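Local atomic coordinates of phenazine-1-carboxylate N-methyltransferase (PDB entry 2IP2), a protein that transfers a methyl group from S-adenosyl-L-methionine to phenazine-1-carboxylate, giving 5-methylphenazine-1-carboxylate on the pathway to the virulence pigment pyocyanine. Residues L252-L255 with G256-E260. Numbering follows the deposited sequence.
Sequences LRLL and GNCRE
Leu254 and Cys258 meet one helical turn apart. Cys258 N donates to Leu254 O at 2.9 Å with an N-H...O angle of 170°, the straightest of the four i+4 bonds that join 252-255 to 256-260; Arg259 N to Leu255 O is more bent at 144°. Apolar contact is looser, with Leu254 CD1 4.4 Å from Cys258 SG. Both side chains also touch Leu239 of strand 236-240, as does Leu255, which identifies this as the buried face of helix 248-261, the crossover helix of a beta-alpha-beta unit (strands 236-240 and 267-272) in the Rossmann-like methyltransferase domain. Among polar side chains, Asn257 lays its amide by the preceding turn, CG 3.2 Å from Arg253 O. Its ND2 makes no bond there, because the angle is poor, and donates instead to Met226 O; Arg253 NE likewise reaches the adjacent Leu227 O. Water 1 donates to Leu252 O at 2.7 Å, giving that carbonyl a second donor besides Gly256 N, and weakly accepts from Arg259 NH1 (3.4 Å), in the guanidinium plane. NH1 also bonds Gly312 O, while NE forms a salt bridge with Glu260 OE2 at 3.1 Å, 27° out of the guanidinium plane.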
loop_
_atom_site.group_PDB
_atom_site.type_symbol
_atom_site.label_atom_id
_atom_site.label_comp_id
_atom_site.label_asym_id
_atom_site.label_seq_id
_atom_site.Cartn_x
_atom_site.Cartn_y
_atom_site.Cartn_z
ATOM N N LEU A 252 -26.306 12.160 -24.552
ATOM C CA LEU A 252 -26.593 12.681 -25.875
ATOM C C LEU A 252 -27.423 13.967 -25.743
ATOM O O LEU A 252 -27.238 14.883 -26.544
ATOM C CB LEU A 252 -27.270 11.615 -26.785
ATOM C CG LEU A 252 -26.465 10.453 -27.404
ATOM C CD1 LEU A 252 -27.425 9.631 -28.262
ATOM C CD2 LEU A 252 -25.257 10.881 -28.246
ATOM N N ARG A 253 -28.275 14.067 -24.725
ATOM C CA ARG A 253 -28.977 15.344 -24.502
ATOM C C ARG A 253 -27.972 16.467 -24.193
ATOM O O ARG A 253 -28.050 17.536 -24.775
ATOM C CB ARG A 253 -30.023 15.307 -23.390
ATOM C CG ARG A 253 -31.248 14.366 -23.589
ATOM C CD ARG A 253 -32.413 14.742 -22.630
ATOM N NE ARG A 253 -32.882 16.111 -22.873
ATOM C CZ ARG A 253 -33.778 16.456 -23.807
ATOM N NH1 ARG A 253 -34.347 15.524 -24.575
ATOM N NH2 ARG A 253 -34.121 17.732 -23.952
ATOM N N LEU A 254 -27.000 16.191 -23.326
ATOM C CA LEU A 254 -26.025 17.216 -22.939
ATOM C C LEU A 254 -25.192 17.657 -24.161
ATOM O O LEU A 254 -25.028 18.854 -24.460
ATOM C CB LEU A 254 -25.101 16.652 -21.822
ATOM C CG LEU A 254 -23.978 17.593 -21.444
ATOM C CD1 LEU A 254 -24.565 18.812 -20.732
ATOM C CD2 LEU A 254 -23.016 16.818 -20.520
ATOM N N LEU A 255 -24.675 16.685 -24.875
ATOM C CA LEU A 255 -23.829 16.956 -26.010
ATOM C C LEU A 255 -24.555 17.756 -27.097
ATOM O O LEU A 255 -23.952 18.635 -27.724
ATOM C CB LEU A 255 -23.237 15.669 -26.571
ATOM C CG LEU A 255 -22.195 14.995 -25.656
ATOM C CD1 LEU A 255 -21.854 13.614 -26.201
ATOM C CD2 LEU A 255 -20.964 15.867 -25.533
ATOM N N GLY A 256 -25.835 17.439 -27.300
ATOM C CA GLY A 256 -26.697 18.183 -28.255
ATOM C C GLY A 256 -26.961 19.604 -27.798
ATOM O O GLY A 256 -26.914 20.570 -28.602
ATOM N N ASN A 257 -27.231 19.739 -26.495
ATOM C CA ASN A 257 -27.313 21.067 -25.840
ATOM C C ASN A 257 -26.076 21.921 -26.093
ATOM O O ASN A 257 -26.179 23.083 -26.530
ATOM C CB ASN A 257 -27.631 20.934 -24.345
ATOM C CG ASN A 257 -29.070 20.504 -24.087
ATOM O OD1 ASN A 257 -29.930 20.555 -24.996
ATOM N ND2 ASN A 257 -29.330 20.027 -22.878
ATOM N N CYS A 258 -24.904 21.342 -25.855
ATOM C CA CYS A 258 -23.654 22.019 -26.190
ATOM C C CYS A 258 -23.523 22.345 -27.700
ATOM O O CYS A 258 -23.173 23.460 -28.048
ATOM C CB CYS A 258 -22.447 21.192 -25.718
ATOM S SG CYS A 258 -22.437 21.014 -23.884
ATOM N N ARG A 259 -23.836 21.375 -28.562
ATOM C CA ARG A 259 -23.579 21.478 -29.992
ATOM C C ARG A 259 -24.358 22.642 -30.611
ATOM O O ARG A 259 -23.851 23.356 -31.475
ATOM C CB ARG A 259 -23.981 20.181 -30.702
ATOM C CG ARG A 259 -23.457 20.002 -32.144
ATOM C CD ARG A 259 -24.020 18.671 -32.748
ATOM N NE ARG A 259 -25.485 18.595 -32.574
ATOM C CZ ARG A 259 -26.174 17.694 -31.862
ATOM N NH1 ARG A 259 -25.577 16.708 -31.171
ATOM N NH2 ARG A 259 -27.504 17.803 -31.819
ATOM N N GLU A 260 -25.571 22.808 -30.133
ATOM C CA GLU A 260 -26.462 23.827 -30.615
ATOM C C GLU A 260 -26.233 25.185 -29.962
ATOM O O GLU A 260 -26.612 26.193 -30.531
ATOM C CB GLU A 260 -27.903 23.389 -30.381
ATOM C CG GLU A 260 -28.381 22.311 -31.330
ATOM C CD GLU A 260 -27.634 22.299 -32.670
ATOM O OE1 GLU A 260 -27.992 23.086 -33.579
ATOM O OE2 GLU A 260 -26.687 21.480 -32.822
HETATM O O HOH W 1 -26.911 14.310 -29.131
#